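Long-range contacts in cellulase (Xanthomonas axonopodis pv. citri, PDB 5HOS), which probably hydrolyses internal beta-1,4-glycosidic bonds of cellulose as an endo-beta-1,4-glucanase of glycosyl hydrolase family 5: residues Gly249-Leu260 and Met287-Trp298; Trp301-Trp309 and Tyr314-Ala322. All coordinates share one frame; numbering follows the deposited sequence.

Contact 1 of 2, residues Gly249-Leu260 and Met287-Trp298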
loop_
_atom_site.group_PDB
_atom_site.type_symbol
_atom_site.label_atom_id
_atom_site.label_comp_id
_atom_site.label_asym_id
_atom_site.label_seq_id
_atom_site.Cartn_x
_atom_site.Cartn_y
_atom_site.Cartn_z
ATOM N N GLY A 249 -3.203 1.126 -18.680
ATOM C CA GLY A 249 -3.527 0.639 -17.343
ATOM C C GLY A 249 -4.123 -0.750 -17.391
ATOM O O GLY A 249 -3.619 -1.679 -16.761
ATOM N N VAL A 250 -5.181 -0.886 -18.181
ATOM C CA VAL A 250 -5.865 -2.166 -18.371
ATOM C C VAL A 250 -4.869 -3.229 -18.865
ATOM O O VAL A 250 -4.817 -4.345 -18.333
ATOM C CB VAL A 250 -7.032 -2.024 -19.378
ATOM C CG1 VAL A 250 -7.592 -3.384 -19.785
ATOM C CG2 VAL A 250 -8.132 -1.150 -18.787
ATOM N N GLU A 251 -4.072 -2.856 -19.860
ATOM C CA GLU A 251 -3.088 -3.763 -20.451
ATOM C C GLU A 251 -2.042 -4.254 -19.453
ATOM O O GLU A 251 -1.659 -5.418 -19.500
ATOM C CB GLU A 251 -2.397 -3.097 -21.632
ATOM C CG GLU A 251 -3.310 -2.958 -22.845
ATOM C CD GLU A 251 -2.871 -1.868 -23.802
ATOM O OE1 GLU A 251 -1.702 -1.436 -23.753
ATOM O OE2 GLU A 251 -3.711 -1.435 -24.609
ATOM N N ARG A 252 -1.600 -3.368 -18.561
ATOM C CA ARG A 252 -0.597 -3.708 -17.547
ATOM C C ARG A 252 -1.154 -4.440 -16.328
ATOM O O ARG A 252 -0.367 -4.979 -15.541
ATOM C CB ARG A 252 0.184 -2.465 -17.123
ATOM C CG ARG A 252 1.137 -1.996 -18.207
ATOM C CD ARG A 252 1.830 -0.714 -17.817
ATOM N NE ARG A 252 2.806 -0.269 -18.813
ATOM C CZ ARG A 252 3.431 0.910 -18.784
ATOM N NH1 ARG A 252 3.194 1.783 -17.810
ATOM N NH2 ARG A 252 4.298 1.230 -19.741
ATOM N N LEU A 253 -2.482 -4.444 -16.168
ATOM C CA LEU A 253 -3.159 -5.270 -15.159
ATOM C C LEU A 253 -3.609 -6.636 -15.662
ATOM O O LEU A 253 -3.878 -7.526 -14.848
ATOM C CB LEU A 253 -4.380 -4.547 -14.564
ATOM C CG LEU A 253 -4.144 -3.257 -13.767
ATOM C CD1 LEU A 253 -5.423 -2.825 -13.061
ATOM C CD2 LEU A 253 -3.009 -3.386 -12.753
ATOM N N ARG A 254 -3.690 -6.823 -16.977
ATOM C CA ARG A 254 -4.372 -8.007 -17.519
ATOM C C ARG A 254 -3.765 -9.362 -17.092
ATOM O O ARG A 254 -4.491 -10.228 -16.589
ATOM C CB ARG A 254 -4.484 -7.928 -19.045
ATOM C CG ARG A 254 -5.472 -8.927 -19.623
ATOM C CD ARG A 254 -5.635 -8.753 -21.130
ATOM N NE ARG A 254 -6.400 -7.558 -21.497
ATOM C CZ ARG A 254 -7.721 -7.405 -21.353
ATOM N NH1 ARG A 254 -8.493 -8.363 -20.819
ATOM N NH2 ARG A 254 -8.284 -6.267 -21.739
ATOM N N SER A 255 -2.463 -9.567 -17.298
ATOM C CA SER A 255 -1.872 -10.882 -16.967
ATOM C C SER A 255 -1.898 -11.139 -15.456
ATOM O O SER A 255 -2.206 -12.247 -15.028
ATOM C CB SER A 255 -0.473 -11.080 -17.567
ATOM O OG SER A 255 0.471 -10.156 -17.073
ATOM N N PHE A 256 -1.643 -10.109 -14.653
ATOM C CA PHE A 256 -1.753 -10.230 -13.191
ATOM C C PHE A 256 -3.156 -10.663 -12.770
ATOM O O PHE A 256 -3.315 -11.541 -11.910
ATOM C CB PHE A 256 -1.362 -8.913 -12.518
ATOM C CG PHE A 256 -1.396 -8.960 -11.016
ATOM C CD1 PHE A 256 -0.515 -9.766 -10.309
ATOM C CD2 PHE A 256 -2.322 -8.203 -10.305
ATOM C CE1 PHE A 256 -0.552 -9.817 -8.919
ATOM C CE2 PHE A 256 -2.360 -8.241 -8.913
ATOM C CZ PHE A 256 -1.477 -9.054 -8.221
ATOM N N THR A 257 -4.166 -10.071 -13.407
ATOM C CA THR A 257 -5.563 -10.390 -13.123
ATOM C C THR A 257 -5.879 -11.868 -13.378
ATOM O O THR A 257 -6.474 -12.543 -12.526
ATOM C CB THR A 257 -6.501 -9.453 -13.913
ATOM O OG1 THR A 257 -6.248 -8.096 -13.505
ATOM C CG2 THR A 257 -7.952 -9.783 -13.653
ATOM N N GLU A 258 -5.469 -12.386 -14.528
ATOM C CA GLU A 258 -5.701 -13.806 -14.824
ATOM C C GLU A 258 -4.857 -14.730 -13.917
ATOM O O GLU A 258 -5.293 -15.835 -13.572
ATOM C CB GLU A 258 -5.464 -14.098 -16.311
ATOM C CG GLU A 258 -5.908 -15.495 -16.745
ATOM C CD GLU A 258 -7.370 -15.805 -16.457
ATOM O OE1 GLU A 258 -7.669 -16.986 -16.143
ATOM O OE2 GLU A 258 -8.206 -14.873 -16.535
ATOM N N TRP A 259 -3.662 -14.278 -13.536
ATOM C CA TRP A 259 -2.837 -15.005 -12.566
ATOM C C TRP A 259 -3.587 -15.144 -11.232
ATOM O O TRP A 259 -3.623 -16.237 -10.656
ATOM C CB TRP A 259 -1.477 -14.308 -12.343
ATOM C CG TRP A 259 -0.585 -15.061 -11.393
ATOM C CD1 TRP A 259 0.306 -16.047 -11.705
ATOM C CD2 TRP A 259 -0.520 -14.899 -9.970
ATOM N NE1 TRP A 259 0.924 -16.509 -10.565
ATOM C CE2 TRP A 259 0.439 -15.821 -9.486
ATOM C CE3 TRP A 259 -1.173 -14.055 -9.055
ATOM C CZ2 TRP A 259 0.769 -15.923 -8.126
ATOM C CZ3 TRP A 259 -0.849 -14.162 -7.699
ATOM C CH2 TRP A 259 0.113 -15.094 -7.252
ATOM N N LEU A 260 -4.186 -14.046 -10.756
ATOM C CA LEU A 260 -4.981 -14.079 -9.520
ATOM C C LEU A 260 -6.108 -15.105 -9.627
ATOM O O LEU A 260 -6.335 -15.895 -8.707
ATOM C CB LEU A 260 -5.561 -12.696 -9.189
ATOM C CG LEU A 260 -4.608 -11.589 -8.730
ATOM C CD1 LEU A 260 -5.387 -10.282 -8.641
ATOM C CD2 LEU A 260 -3.963 -11.902 -7.392
ATOM N N MET A 287 -8.886 1.747 -16.282
ATOM C CA MET A 287 -8.284 0.841 -15.298
ATOM C C MET A 287 -9.197 0.635 -14.097
ATOM O O MET A 287 -9.342 -0.484 -13.619
ATOM C CB MET A 287 -6.920 1.353 -14.850
ATOM C CG MET A 287 -6.100 0.318 -14.096
ATOM S SD MET A 287 -4.432 0.853 -13.671
ATOM C CE MET A 287 -4.650 2.615 -13.405
ATOM N N LEU A 288 -9.831 1.706 -13.627
ATOM C CA LEU A 288 -10.785 1.600 -12.516
ATOM C C LEU A 288 -12.025 0.795 -12.910
ATOM O O LEU A 288 -12.502 -0.022 -12.132
ATOM C CB LEU A 288 -11.173 2.987 -11.998
ATOM C CG LEU A 288 -9.998 3.799 -11.429
ATOM C CD1 LEU A 288 -10.425 5.233 -11.170
ATOM C CD2 LEU A 288 -9.422 3.176 -10.167
ATOM N N GLY A 289 -12.532 1.010 -14.120
ATOM C CA GLY A 289 -13.641 0.198 -14.647
ATOM C C GLY A 289 -13.280 -1.269 -14.810
ATOM O O GLY A 289 -14.084 -2.161 -14.513
ATOM N N TYR A 290 -12.059 -1.518 -15.273
ATOM C CA TYR A 290 -11.556 -2.877 -15.436
ATOM C C TYR A 290 -11.548 -3.636 -14.104
ATOM O O TYR A 290 -11.990 -4.793 -14.037
ATOM C CB TYR A 290 -10.167 -2.846 -16.089
ATOM C CG TYR A 290 -9.546 -4.208 -16.295
ATOM C CD1 TYR A 290 -9.852 -4.983 -17.420
ATOM C CD2 TYR A 290 -8.656 -4.728 -15.359
ATOM C CE1 TYR A 290 -9.285 -6.241 -17.600
ATOM C CE2 TYR A 290 -8.083 -5.976 -15.530
ATOM C CZ TYR A 290 -8.396 -6.732 -16.646
ATOM O OH TYR A 290 -7.821 -7.973 -16.784
ATOM N N MET A 291 -11.083 -2.981 -13.038
ATOM C CA MET A 291 -11.081 -3.620 -11.727
ATOM C C MET A 291 -12.508 -3.948 -11.250
ATOM O O MET A 291 -12.737 -5.051 -10.745
ATOM C CB MET A 291 -10.290 -2.792 -10.705
ATOM C CG MET A 291 -8.785 -2.815 -10.959
ATOM S SD MET A 291 -7.818 -2.048 -9.637
ATOM C CE MET A 291 -7.926 -0.335 -10.136
ATOM N N GLU A 292 -13.471 -3.037 -11.437
ATOM C CA GLU A 292 -14.872 -3.349 -11.042
ATOM C C GLU A 292 -15.487 -4.468 -11.899
ATOM O O GLU A 292 -16.234 -5.301 -11.382
ATOM C CB GLU A 292 -15.806 -2.110 -10.910
ATOM C CG GLU A 292 -15.777 -1.052 -12.001
ATOM C CD GLU A 292 -16.934 -0.050 -11.902
ATOM O OE1 GLU A 292 -18.100 -0.448 -12.111
ATOM O OE2 GLU A 292 -16.685 1.148 -11.638
ATOM N N SER A 293 -15.137 -4.512 -13.184
ATOM C CA SER A 293 -15.527 -5.631 -14.067
ATOM C C SER A 293 -14.855 -6.972 -13.736
ATOM O O SER A 293 -15.312 -8.016 -14.198
ATOM C CB SER A 293 -15.230 -5.282 -15.526
ATOM O OG SER A 293 -15.919 -4.105 -15.903
ATOM N N ASN A 294 -13.757 -6.930 -12.982
ATOM C CA ASN A 294 -13.038 -8.127 -12.538
ATOM C C ASN A 294 -12.940 -8.199 -11.013
ATOM O O ASN A 294 -11.892 -8.533 -10.454
ATOM C CB ASN A 294 -11.657 -8.138 -13.189
ATOM C CG ASN A 294 -11.734 -8.372 -14.681
ATOM O OD1 ASN A 294 -11.797 -9.514 -15.122
ATOM N ND2 ASN A 294 -11.741 -7.298 -15.463
ATOM N N SER A 295 -14.069 -7.920 -10.358
ATOM C CA SER A 295 -14.168 -7.892 -8.898
ATOM C C SER A 295 -14.189 -9.280 -8.247
ATOM O O SER A 295 -14.159 -9.370 -7.028
ATOM C CB SER A 295 -15.410 -7.099 -8.463
ATOM O OG SER A 295 -16.619 -7.737 -8.868
ATOM N N ASP A 296 -14.254 -10.357 -9.036
ATOM C CA ASP A 296 -14.026 -11.703 -8.494
ATOM C C ASP A 296 -12.602 -11.835 -7.927
ATOM O O ASP A 296 -12.374 -12.586 -6.980
ATOM C CB ASP A 296 -14.331 -12.810 -9.528
ATOM C CG ASP A 296 -13.434 -12.749 -10.755
ATOM O OD1 ASP A 296 -13.150 -11.642 -11.253
ATOM O OD2 ASP A 296 -13.021 -13.819 -11.241
ATOM N N VAL A 297 -11.654 -11.079 -8.483
ATOM C CA VAL A 297 -10.284 -11.074 -7.958
ATOM C C VAL A 297 -9.842 -9.730 -7.368
ATOM O O VAL A 297 -9.136 -9.730 -6.384
ATOM C CB VAL A 297 -9.259 -11.584 -8.994
ATOM C CG1 VAL A 297 -9.606 -13.004 -9.421
ATOM C CG2 VAL A 297 -9.164 -10.671 -10.206
ATOM N N TRP A 298 -10.253 -8.605 -7.945
ATOM C CA TRP A 298 -9.869 -7.296 -7.402
ATOM C C TRP A 298 -10.749 -6.924 -6.213
ATOM O O TRP A 298 -11.976 -6.916 -6.326
ATOM C CB TRP A 298 -9.908 -6.215 -8.477
ATOM C CG TRP A 298 -8.786 -6.350 -9.461
ATOM C CD1 TRP A 298 -8.869 -6.816 -10.744
ATOM C CD2 TRP A 298 -7.403 -6.044 -9.233
ATOM N NE1 TRP A 298 -7.626 -6.799 -11.337
ATOM C CE2 TRP A 298 -6.707 -6.342 -10.429
ATOM C CE3 TRP A 298 -6.684 -5.548 -8.133
ATOM C CZ2 TRP A 298 -5.329 -6.142 -10.564
ATOM C CZ3 TRP A 298 -5.310 -5.359 -8.261
ATOM C CH2 TRP A 298 -4.647 -5.657 -9.471
#
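Tyr290 packs as a knob into a hole formed by Val250, Leu253, Arg254 and Thr257, joining two outer helices of the (beta/alpha)8 barrel that run in roughly the same direction. With CG anti to the backbone N (chi1 180°), the ring points into the neighbouring helix, and Tyr290 CD1 lies 3.6 Å from Val250 CG1. Its hydroxyl oxygen ends over the helix backbone, 3.5 Å from Arg254 CA. The Arg254 chain bends at chi3 (-73°), which brings NH1 to the edge of the phenol, whose CE1 lies over one face of the guanidinium; the two planes stand nearly perpendicular. Asn294 ND2 lies over the centre of one face of the Tyr290 ring while donating to Tyr290 O, and its OD1 is bound by Arg261. Deeper in, Trp298 NE1 donates to Thr257 OG1 at 2.9 Å, with the oxygen near the indole plane. The six-membered ring of the same indole meets Phe256 obliquely, at 54°, and Trp298 CH2 lies 3.5 Å from Phe256 CE2. Leu253 CD1 presses on Met287 CG at 3.4 Å, a tight carbon contact. Thr257 OG1 donates in turn to Leu253 O, 2.8 Å away, so this buried hydroxyl both donates and accepts, satisfying the indole N-H within a largely apolar interface.

Contact 2 of 2, residues Trp301-Trp309 and Tyr314-Ala322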
loop_
_atom_site.group_PDB
_atom_site.type_symbol
_atom_site.label_atom_id
_atom_site.label_comp_id
_atom_site.label_asym_id
_atom_site.label_seq_id
_atom_site.Cartn_x
_atom_site.Cartn_y
_atom_site.Cartn_z
ATOM N N TRP A 301 -8.386 -0.731 -4.107
ATOM C CA TRP A 301 -7.304 0.111 -4.622
ATOM C C TRP A 301 -7.101 1.343 -3.771
ATOM O O TRP A 301 -7.998 1.754 -3.040
ATOM C CB TRP A 301 -7.540 0.505 -6.083
ATOM C CG TRP A 301 -8.908 1.100 -6.448
ATOM C CD1 TRP A 301 -9.914 0.450 -7.093
ATOM C CD2 TRP A 301 -9.365 2.453 -6.264
ATOM N NE1 TRP A 301 -10.977 1.288 -7.299
ATOM C CE2 TRP A 301 -10.670 2.528 -6.806
ATOM C CE3 TRP A 301 -8.811 3.603 -5.685
ATOM C CZ2 TRP A 301 -11.433 3.708 -6.782
ATOM C CZ3 TRP A 301 -9.573 4.780 -5.668
ATOM C CH2 TRP A 301 -10.864 4.819 -6.219
ATOM N N SER A 302 -5.901 1.919 -3.865
ATOM C CA SER A 302 -5.578 3.156 -3.169
ATOM C C SER A 302 -4.584 3.968 -3.995
ATOM O O SER A 302 -3.496 3.496 -4.340
ATOM C CB SER A 302 -5.072 2.914 -1.725
ATOM O OG SER A 302 -4.031 1.949 -1.648
ATOM N N TRP A 303 -5.025 5.171 -4.351
ATOM C CA TRP A 303 -4.278 6.119 -5.175
ATOM C C TRP A 303 -3.032 6.632 -4.471
ATOM O O TRP A 303 -3.059 6.889 -3.261
ATOM C CB TRP A 303 -5.206 7.300 -5.487
ATOM C CG TRP A 303 -4.595 8.468 -6.175
ATOM C CD1 TRP A 303 -3.956 9.532 -5.596
ATOM C CD2 TRP A 303 -4.602 8.714 -7.575
ATOM N NE1 TRP A 303 -3.549 10.421 -6.562
ATOM C CE2 TRP A 303 -3.944 9.948 -7.787
ATOM C CE3 TRP A 303 -5.108 8.015 -8.681
ATOM C CZ2 TRP A 303 -3.776 10.494 -9.060
ATOM C CZ3 TRP A 303 -4.941 8.556 -9.947
ATOM C CH2 TRP A 303 -4.282 9.781 -10.125
ATOM N N TRP A 304 -1.948 6.792 -5.229
ATOM C CA TRP A 304 -0.743 7.459 -4.742
ATOM C C TRP A 304 -0.679 8.821 -5.451
ATOM O O TRP A 304 -0.518 8.847 -6.670
ATOM C CB TRP A 304 0.524 6.650 -5.061
ATOM C CG TRP A 304 1.741 7.313 -4.496
ATOM C CD1 TRP A 304 2.472 8.310 -5.069
ATOM C CD2 TRP A 304 2.335 7.068 -3.217
ATOM N NE1 TRP A 304 3.492 8.695 -4.233
ATOM C CE2 TRP A 304 3.428 7.955 -3.084
ATOM C CE3 TRP A 304 2.045 6.194 -2.166
ATOM C CZ2 TRP A 304 4.242 7.975 -1.950
ATOM C CZ3 TRP A 304 2.851 6.218 -1.033
ATOM C CH2 TRP A 304 3.935 7.108 -0.931
ATOM N N ALA A 305 -0.796 9.949 -4.747
ATOM C CA ALA A 305 -0.987 10.054 -3.285
ATOM C C ALA A 305 -1.592 11.403 -2.945
ATOM O O ALA A 305 -1.783 12.239 -3.814
ATOM C CB ALA A 305 0.341 9.902 -2.561
ATOM N N ALA A 306 -1.899 11.587 -1.665
ATOM C CA ALA A 306 -2.192 12.891 -1.099
ATOM C C ALA A 306 -1.340 13.050 0.168
ATOM O O ALA A 306 -0.454 12.237 0.440
ATOM C CB ALA A 306 -3.681 13.019 -0.811
ATOM N N GLY A 307 -1.609 14.092 0.941
ATOM C CA GLY A 307 -0.784 14.448 2.089
ATOM C C GLY A 307 -0.427 15.912 1.968
ATOM O O GLY A 307 -0.284 16.438 0.859
ATOM N N ALA A 308 -0.272 16.563 3.114
ATOM C CA ALA A 308 -0.163 18.020 3.173
ATOM C C ALA A 308 1.166 18.601 2.666
ATOM O O ALA A 308 1.228 19.801 2.373
ATOM C CB ALA A 308 -0.435 18.501 4.598
ATOM N N TRP A 309 2.216 17.780 2.564
ATOM C CA TRP A 309 3.564 18.286 2.245
ATOM C C TRP A 309 4.076 18.014 0.825
ATOM O O TRP A 309 5.248 18.271 0.543
ATOM C CB TRP A 309 4.575 17.780 3.292
ATOM C CG TRP A 309 4.447 18.426 4.669
ATOM C CD1 TRP A 309 3.585 19.426 5.049
ATOM C CD2 TRP A 309 5.244 18.133 5.825
ATOM N NE1 TRP A 309 3.786 19.750 6.369
ATOM C CE2 TRP A 309 4.803 18.979 6.869
ATOM C CE3 TRP A 309 6.286 17.234 6.078
ATOM C CZ2 TRP A 309 5.364 18.943 8.153
ATOM C CZ3 TRP A 309 6.853 17.201 7.352
ATOM C CH2 TRP A 309 6.388 18.053 8.373
ATOM N N TYR A 314 4.138 18.140 -7.991
ATOM C CA TYR A 314 3.942 16.692 -7.938
ATOM C C TYR A 314 2.694 16.272 -8.737
ATOM O O TYR A 314 1.574 16.619 -8.351
ATOM C CB TYR A 314 3.861 16.169 -6.502
ATOM C CG TYR A 314 3.985 14.669 -6.458
ATOM C CD1 TYR A 314 5.145 14.040 -6.916
ATOM C CD2 TYR A 314 2.943 13.870 -5.985
ATOM C CE1 TYR A 314 5.264 12.657 -6.906
ATOM C CE2 TYR A 314 3.053 12.487 -5.959
ATOM C CZ TYR A 314 4.212 11.884 -6.423
ATOM O OH TYR A 314 4.320 10.516 -6.404
ATOM N N PRO A 315 2.889 15.516 -9.845
ATOM C CA PRO A 315 1.774 15.284 -10.780
ATOM C C PRO A 315 0.621 14.430 -10.260
ATOM O O PRO A 315 -0.489 14.534 -10.793
ATOM C CB PRO A 315 2.447 14.599 -11.974
ATOM C CG PRO A 315 3.652 13.936 -11.411
ATOM C CD PRO A 315 4.117 14.813 -10.280
ATOM N N PHE A 316 0.868 13.606 -9.242
ATOM C CA PHE A 316 -0.169 12.703 -8.723
ATOM C C PHE A 316 -0.861 13.221 -7.470
ATOM O O PHE A 316 -1.704 12.520 -6.904
ATOM C CB PHE A 316 0.419 11.317 -8.421
ATOM C CG PHE A 316 1.209 10.708 -9.551
ATOM C CD1 PHE A 316 0.782 10.811 -10.869
ATOM C CD2 PHE A 316 2.368 9.991 -9.285
ATOM C CE1 PHE A 316 1.505 10.234 -11.901
ATOM C CE2 PHE A 316 3.091 9.401 -10.313
ATOM C CZ PHE A 316 2.663 9.525 -11.625
ATOM N N ASN A 317 -0.529 14.434 -7.035
ATOM C CA ASN A 317 -1.043 14.953 -5.766
ATOM C C ASN A 317 -2.532 15.264 -5.839
ATOM O O ASN A 317 -2.949 16.106 -6.631
ATOM C CB ASN A 317 -0.273 16.208 -5.340
ATOM C CG ASN A 317 -0.669 16.695 -3.954
ATOM O OD1 ASN A 317 -1.240 15.946 -3.143
ATOM N ND2 ASN A 317 -0.378 17.958 -3.674
ATOM N N VAL A 318 -3.332 14.598 -5.000
ATOM C CA VAL A 318 -4.777 14.881 -4.936
ATOM C C VAL A 318 -5.173 15.530 -3.607
ATOM O O VAL A 318 -6.350 15.585 -3.265
ATOM C CB VAL A 318 -5.656 13.652 -5.273
ATOM C CG1 VAL A 318 -5.500 13.289 -6.740
ATOM C CG2 VAL A 318 -5.346 12.454 -4.384
ATOM N N GLN A 319 -4.188 16.044 -2.874
ATOM C CA GLN A 319 -4.448 16.901 -1.711
ATOM C C GLN A 319 -5.160 18.158 -2.214
ATOM O O GLN A 319 -4.685 18.773 -3.177
ATOM C CB GLN A 319 -3.131 17.321 -1.042
ATOM C CG GLN A 319 -3.286 18.065 0.278
ATOM C CD GLN A 319 -3.669 17.152 1.426
ATOM O OE1 GLN A 319 -3.868 15.951 1.243
ATOM N NE2 GLN A 319 -3.761 17.713 2.622
ATOM N N PRO A 320 -6.285 18.549 -1.570
ATOM C CA PRO A 320 -6.929 19.801 -1.995
ATOM C C PRO A 320 -5.991 21.000 -1.843
ATOM O O PRO A 320 -5.083 20.975 -1.003
ATOM C CB PRO A 320 -8.162 19.922 -1.082
ATOM C CG PRO A 320 -8.054 18.850 -0.062
ATOM C CD PRO A 320 -7.017 17.864 -0.489
ATOM N N ASP A 321 -6.194 22.023 -2.671
ATOM C CA ASP A 321 -5.340 23.219 -2.643
ATOM C C ASP A 321 -5.647 24.113 -1.423
ATOM O O ASP A 321 -6.511 23.787 -0.608
ATOM C CB ASP A 321 -5.424 23.993 -3.980
ATOM C CG ASP A 321 -6.791 24.640 -4.240
ATOM O OD1 ASP A 321 -7.607 24.816 -3.316
ATOM O OD2 ASP A 321 -7.043 24.993 -5.409
ATOM N N ALA A 322 -4.949 25.244 -1.315
ATOM C CA ALA A 322 -5.134 26.189 -0.191
ATOM C C ALA A 322 -6.566 26.725 -0.003
ATOM O O ALA A 322 -6.920 27.145 1.097
ATOM C CB ALA A 322 -4.158 27.353 -0.324
HETATM O O HOH W 1 0.062 18.683 -0.810
#
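A cis peptide bond joins Trp304 to Ala305, where the chain turns a corner within strand 298-306, and residues 314-322 bind on both sides of it. Such a non-proline cis peptide after a tryptophan near the C-terminal end of the last barrel strand is well known in family 5 glucanases, where the tryptophan commonly lines the substrate cleft; Trp304 is consistent with that place. Its NE1 makes a weak bond to Tyr314 OH, 3.0 Å away at the indole edge. Trp303, with CG anti to the backbone N (chi1 173°), sends NE1 to Phe316 O at 2.8 Å, in the carbonyl plane, while Val318 CG2 packs 3.5 Å from Trp303 CD1. Beyond the corner, Val318 N donates to Ala305 O at 3.1 Å. The Gln319 chain folds at chi2 (75°) to bring OE1 within 2.9 Å of Gly307 N, which approaches from above the amide carbonyl plane. Asn317 OD1 accepts from Gln319 N in an Asx turn, and its ND2 donates to a water that itself donates to Gly307 O. The loop thus takes up Ala305 O and Gly307 N directly and Gly307 O through a water, consistent with bracing the backbone around the cis peptide.

How the contacts relate
Following the chain from the N terminus, helix 248-262 leads into strand 267-273 and then helix 278-293; contact 1 closes this loop by setting the two helices side by side outside the barrel wall. The chain then passes directly into strand 298-306, the eighth and last of the barrel, where contact 2 closes a much shorter loop, with four residues between its segments, before helix 330-341. The contacts are therefore in series, neither nesting nor crossing. Their centres lie about 24 Å apart, yet they touch where Leu288 and Met291 of contact 1 pack on the Trp301 indole. Contact 1 joins helices 248-262 and 278-293, with the start of strand 298-306, and contact 2 the end of that strand and its following loop.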